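Local coordinates for protein Nadp(h)-dependent ketose reductase (Bemisia argentifolii, PDB 1E3J) that probably reduces fructose to sorbitol using NADPH, as a zinc-dependent ketose reductase (sorbitol dehydrogenase) of the zinc-containing alcohol dehydrogenase family, at residues A[152-157]-A[185-190]; A[162-167]-A[266-271]. All blocks are in the same frame, centred on the assembly; numbering follows the deposited sequence.

Interaction 1: residues A[152-157]-A[185-190]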
loop_
_atom_site.group_PDB
_atom_site.type_symbol
_atom_site.label_atom_id
_atom_site.label_comp_id
_atom_site.label_asym_id
_atom_site.label_seq_id
_atom_site.Cartn_x
_atom_site.Cartn_y
_atom_site.Cartn_z
ATOM N N GLU A 152 22.472 10.414 10.179
ATOM C CA GLU A 152 21.378 11.370 10.252
ATOM C C GLU A 152 21.073 11.877 8.844
ATOM O O GLU A 152 19.925 11.835 8.426
ATOM C CB GLU A 152 21.711 12.528 11.211
ATOM C CG GLU A 152 20.520 13.422 11.647
ATOM C CD GLU A 152 20.074 14.435 10.586
ATOM O OE1 GLU A 152 20.845 14.740 9.638
ATOM O OE2 GLU A 152 18.953 14.975 10.711
ATOM N N PRO A 153 22.079 12.388 8.092
ATOM C CA PRO A 153 21.684 12.837 6.739
ATOM C C PRO A 153 21.440 11.663 5.763
ATOM O O PRO A 153 20.633 11.777 4.827
ATOM C CB PRO A 153 22.851 13.757 6.296
ATOM C CG PRO A 153 24.032 13.280 7.129
ATOM C CD PRO A 153 23.367 12.980 8.499
ATOM N N LEU A 154 22.142 10.541 5.940
ATOM C CA LEU A 154 21.865 9.407 5.052
ATOM C C LEU A 154 20.368 8.934 5.243
ATOM O O LEU A 154 19.696 8.567 4.275
ATOM C CB LEU A 154 22.804 8.259 5.357
ATOM C CG LEU A 154 22.562 6.982 4.551
ATOM C CD1 LEU A 154 22.567 7.286 3.029
ATOM C CD2 LEU A 154 23.655 5.961 4.879
ATOM N N SER A 155 19.865 8.981 6.479
ATOM C CA SER A 155 18.476 8.583 6.787
ATOM C C SER A 155 17.465 9.481 6.060
ATOM O O SER A 155 16.373 9.029 5.686
ATOM C CB SER A 155 18.252 8.619 8.304
ATOM O OG SER A 155 18.948 7.521 8.886
ATOM N N VAL A 156 17.835 10.745 5.840
ATOM C CA VAL A 156 16.960 11.634 5.085
ATOM C C VAL A 156 16.885 11.083 3.669
ATOM O O VAL A 156 15.845 11.139 3.014
ATOM C CB VAL A 156 17.499 13.051 4.955
ATOM C CG1 VAL A 156 16.574 13.841 4.033
ATOM C CG2 VAL A 156 17.607 13.746 6.345
ATOM N N GLY A 157 17.994 10.549 3.174
ATOM C CA GLY A 157 17.948 9.995 1.836
ATOM C C GLY A 157 17.166 8.680 1.817
ATOM O O GLY A 157 16.482 8.365 0.839
ATOM N N VAL A 185 21.777 9.894 -3.642
ATOM C CA VAL A 185 22.398 9.037 -4.653
ATOM C C VAL A 185 22.768 7.727 -4.004
ATOM O O VAL A 185 22.469 6.632 -4.533
ATOM C CB VAL A 185 23.669 9.683 -5.282
ATOM C CG1 VAL A 185 24.492 8.619 -6.041
ATOM C CG2 VAL A 185 23.262 10.802 -6.254
ATOM N N LEU A 186 23.424 7.833 -2.859
ATOM C CA LEU A 186 23.837 6.661 -2.092
ATOM C C LEU A 186 22.625 5.758 -1.720
ATOM O O LEU A 186 22.651 4.544 -1.970
ATOM C CB LEU A 186 24.573 7.112 -0.816
ATOM C CG LEU A 186 25.958 7.786 -1.060
ATOM C CD1 LEU A 186 26.463 8.426 0.210
ATOM C CD2 LEU A 186 26.952 6.715 -1.519
ATOM N N ALA A 187 21.571 6.350 -1.151
ATOM C CA ALA A 187 20.399 5.573 -0.762
ATOM C C ALA A 187 19.720 4.949 -1.992
ATOM O O ALA A 187 19.402 3.780 -1.997
ATOM C CB ALA A 187 19.385 6.466 0.020
ATOM N N ALA A 188 19.553 5.729 -3.046
ATOM C CA ALA A 188 18.899 5.241 -4.239
ATOM C C ALA A 188 19.690 4.097 -4.890
ATOM O O ALA A 188 19.093 3.097 -5.362
ATOM C CB ALA A 188 18.683 6.382 -5.206
ATOM N N LYS A 189 21.016 4.211 -4.900
ATOM C CA LYS A 189 21.811 3.135 -5.478
ATOM C C LYS A 189 21.716 1.947 -4.534
ATOM O O LYS A 189 21.601 0.799 -4.982
ATOM C CB LYS A 189 23.280 3.538 -5.645
ATOM C CG LYS A 189 23.506 4.589 -6.720
ATOM C CD LYS A 189 23.092 4.095 -8.101
ATOM C CE LYS A 189 23.782 2.748 -8.487
ATOM N NZ LYS A 189 23.107 2.154 -9.720
ATOM N N ALA A 190 21.772 2.199 -3.228
ATOM C CA ALA A 190 21.657 1.079 -2.324
ATOM C C ALA A 190 20.287 0.386 -2.516
ATOM O O ALA A 190 20.170 -0.811 -2.286
ATOM C CB ALA A 190 21.829 1.537 -0.870
#

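Interaction 2: residues A[162-167]-A[266-271]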
loop_
_atom_site.group_PDB
_atom_site.type_symbol
_atom_site.label_atom_id
_atom_site.label_comp_id
_atom_site.label_asym_id
_atom_site.label_seq_id
_atom_site.Cartn_x
_atom_site.Cartn_y
_atom_site.Cartn_z
ATOM N N ARG A 162 12.306 5.582 0.399
ATOM C CA ARG A 162 11.197 4.751 0.819
ATOM C C ARG A 162 9.878 5.417 0.577
ATOM O O ARG A 162 8.950 4.777 0.147
ATOM C CB ARG A 162 11.324 4.347 2.281
ATOM C CG ARG A 162 12.573 3.509 2.562
ATOM C CD ARG A 162 12.700 3.243 4.050
ATOM N NE ARG A 162 11.802 2.184 4.496
ATOM C CZ ARG A 162 11.482 1.940 5.768
ATOM N NH1 ARG A 162 11.968 2.687 6.758
ATOM N NH2 ARG A 162 10.705 0.908 6.050
ATOM N N ARG A 163 9.769 6.715 0.805
ATOM C CA ARG A 163 8.477 7.316 0.524
ATOM C C ARG A 163 8.178 7.262 -0.985
ATOM O O ARG A 163 7.009 7.180 -1.384
ATOM C CB ARG A 163 8.408 8.769 1.004
ATOM C CG ARG A 163 8.203 8.900 2.522
ATOM C CD ARG A 163 7.301 10.108 2.818
ATOM N NE ARG A 163 5.924 9.789 2.461
ATOM C CZ ARG A 163 5.035 10.659 1.999
ATOM N NH1 ARG A 163 5.354 11.926 1.815
ATOM N NH2 ARG A 163 3.810 10.240 1.741
ATOM N N ALA A 164 9.215 7.310 -1.824
ATOM C CA ALA A 164 8.974 7.265 -3.260
ATOM C C ALA A 164 8.903 5.800 -3.745
ATOM O O ALA A 164 8.613 5.560 -4.885
ATOM C CB ALA A 164 10.091 7.993 -4.013
ATOM N N GLY A 165 9.197 4.832 -2.891
ATOM C CA GLY A 165 9.190 3.445 -3.359
ATOM C C GLY A 165 10.382 3.104 -4.274
ATOM O O GLY A 165 10.253 2.247 -5.164
ATOM N N VAL A 166 11.552 3.726 -4.071
ATOM C CA VAL A 166 12.688 3.433 -4.937
ATOM C C VAL A 166 13.067 1.948 -4.855
ATOM O O VAL A 166 13.222 1.416 -3.775
ATOM C CB VAL A 166 13.925 4.279 -4.557
ATOM C CG1 VAL A 166 15.135 3.837 -5.413
ATOM C CG2 VAL A 166 13.659 5.739 -4.835
ATOM N N GLN A 167 13.244 1.273 -5.979
ATOM C CA GLN A 167 13.587 -0.167 -5.921
ATOM C C GLN A 167 14.201 -0.650 -7.238
ATOM O O GLN A 167 14.439 0.162 -8.118
ATOM C CB GLN A 167 12.303 -0.978 -5.618
ATOM C CG GLN A 167 11.153 -0.742 -6.637
ATOM C CD GLN A 167 9.834 -1.438 -6.202
ATOM O OE1 GLN A 167 9.600 -2.619 -6.518
ATOM N NE2 GLN A 167 8.979 -0.699 -5.449
ATOM N N THR A 266 6.897 10.136 -9.411
ATOM C CA THR A 266 6.859 10.992 -8.256
ATOM C C THR A 266 8.007 11.986 -8.143
ATOM O O THR A 266 9.144 11.708 -8.540
ATOM C CB THR A 266 6.873 10.111 -6.978
ATOM O OG1 THR A 266 5.923 9.057 -7.127
ATOM C CG2 THR A 266 6.538 10.925 -5.747
ATOM N N LEU A 267 7.690 13.153 -7.594
ATOM C CA LEU A 267 8.689 14.173 -7.353
ATOM C C LEU A 267 8.750 14.299 -5.844
ATOM O O LEU A 267 7.739 14.644 -5.232
ATOM C CB LEU A 267 8.208 15.487 -7.969
ATOM C CG LEU A 267 9.023 16.731 -7.570
ATOM C CD1 LEU A 267 10.496 16.524 -7.870
ATOM C CD2 LEU A 267 8.490 17.948 -8.361
ATOM N N MET A 268 9.904 13.999 -5.256
ATOM C CA MET A 268 10.099 14.070 -3.831
ATOM C C MET A 268 10.739 15.424 -3.540
ATOM O O MET A 268 11.754 15.766 -4.160
ATOM C CB MET A 268 11.064 12.996 -3.347
ATOM C CG MET A 268 10.657 11.588 -3.666
ATOM S SD MET A 268 9.020 11.266 -2.997
ATOM C CE MET A 268 9.225 11.810 -1.258
ATOM N N LEU A 269 10.141 16.186 -2.621
ATOM C CA LEU A 269 10.667 17.498 -2.222
ATOM C C LEU A 269 11.474 17.296 -0.950
ATOM O O LEU A 269 10.921 16.919 0.102
ATOM C CB LEU A 269 9.536 18.471 -1.917
ATOM C CG LEU A 269 8.632 18.688 -3.122
ATOM C CD1 LEU A 269 7.443 19.489 -2.688
ATOM C CD2 LEU A 269 9.412 19.386 -4.236
ATOM N N VAL A 270 12.777 17.517 -1.049
ATOM C CA VAL A 270 13.653 17.339 0.095
ATOM C C VAL A 270 14.479 18.600 0.325
ATOM O O VAL A 270 15.022 18.792 1.394
ATOM C CB VAL A 270 14.588 16.157 -0.121
ATOM C CG1 VAL A 270 15.267 15.790 1.183
ATOM C CG2 VAL A 270 13.792 14.970 -0.631
ATOM N N GLY A 271 14.512 19.474 -0.678
ATOM C CA GLY A 271 15.274 20.709 -0.607
ATOM C C GLY A 271 14.968 21.766 0.451
ATOM O O GLY A 271 15.876 22.195 1.171
#

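Interaction 1: residues A[152-157]-A[185-190]
Leu-154 and Gly-157 meet Leu-186 and Ala-187 in a buried helix-helix contact, in which no polar side chain takes part, between helix 151-164 and the C-terminal half of helix 179-190. The two short segments cross at -55°, their axes 8.8 Å apart at closest approach. Gly-157 and Ala-187 hold the centre, with CA atoms 5.7 Å apart. Here the methyl of Ala-187 rests on backbone rather than on a side chain: its CB lies 3.6 Å from Gly-157 O and equally far from the carbonyl carbon. Gly-157, with no side chain, lets Ala-187 CB approach its carbonyl group in this way. Leu-154, one turn earlier, reaches across with a single branch. Its CD1 arrives at the partner helix because chi1 (177°) swings CG away from the backbone N; it lies 4.3 Å from Leu-186 CB and 4.5 Å from Ala-187 CB. Leu-186 thus takes part through the root of its side chain. Helix 179-190 follows strand 171-175 and a glycine-rich turn consistent with the GxGxxG pattern of a Rossmann fold, where such a turn usually binds the dinucleotide phosphates; helix 151-164 leads into that fold from the side of the zinc-bearing domain. Val-308 and Val-315 also pack on Leu-154. At the N-terminal end of segment 152-157, Glu-152, known from crystallography of this protein as a ligand of the zinc held by Cys-41, His-66 and Glu-67, is not bound to the metal in this chain; its OE2 hydrogen-bonds to Tyr-297 OH.

Interaction 2: residues A[162-167]-A[266-271]
Met-268 rises from strand 266-269 and lays its thioether against the last turn of helix 151-164, where the CB atoms of Arg-163 and Ala-164 are directed toward the strand. The methionine is bent at chi2 (-56°) and again at chi3 (-51°), a curled shape that presents three successive atoms to the helix. CG and SD lie against the Ala-164 methyl, with SD 3.6 Å and CG 3.7 Å from its CB; SD also comes within 4.0 Å of Ala-164 CA. The terminal CE turns to the neighbouring residue and stops 3.9 Å from Arg-163 CB. Arg-163 therefore offers only the base of its side chain to the methionine. Its guanidinium extends elsewhere: NH1 hydrogen-bonds to Ser-293 O, and NH2 forms a salt bridge with Asp-290 OD2 of the second subunit. Gly-165, with positive phi, closes the helix in a Schellman motif. Gln-167 NE2 then turns back to Gly-165 O, 3.2 Å away, with an N-H...O angle of 162°; the oxygen lies nearly in the amide plane, while the donor is tilted from the carbonyl plane. Strand 266-269 belongs to the parallel Rossmann sheet, between strands 243-246 and 290-293, so the contact joins the helix end to one face of that sheet, and Val-243 adds to the cover on Ala-164. The link between the segments is dispersion between a polarisable sulfur and aliphatic carbon, while the charge of Arg-163 is paired across the subunit interface.

Interactions 1 and 2 share helix 151-164: 152-157 lies near its start, whereas 162-167 contains its end and the turn beyond. Their centres are 11 Å apart, and they touch where Val-156 CG1 meets Val-270 CG1 at 3.7 Å. Interaction 1 is fully buried and joins helix to helix at the zinc-site end, through a methyl set on a glycine peptide. Interaction 2 is partly buried, away from the annotated sites, and joins helix to sheet through a methionine. Neither relies on a polar side-chain bond between its segments, but beside interaction 2 the Arg-163 guanidinium reaches a second subunit. Together they set one helix against another helix and the sheet of the Rossmann fold.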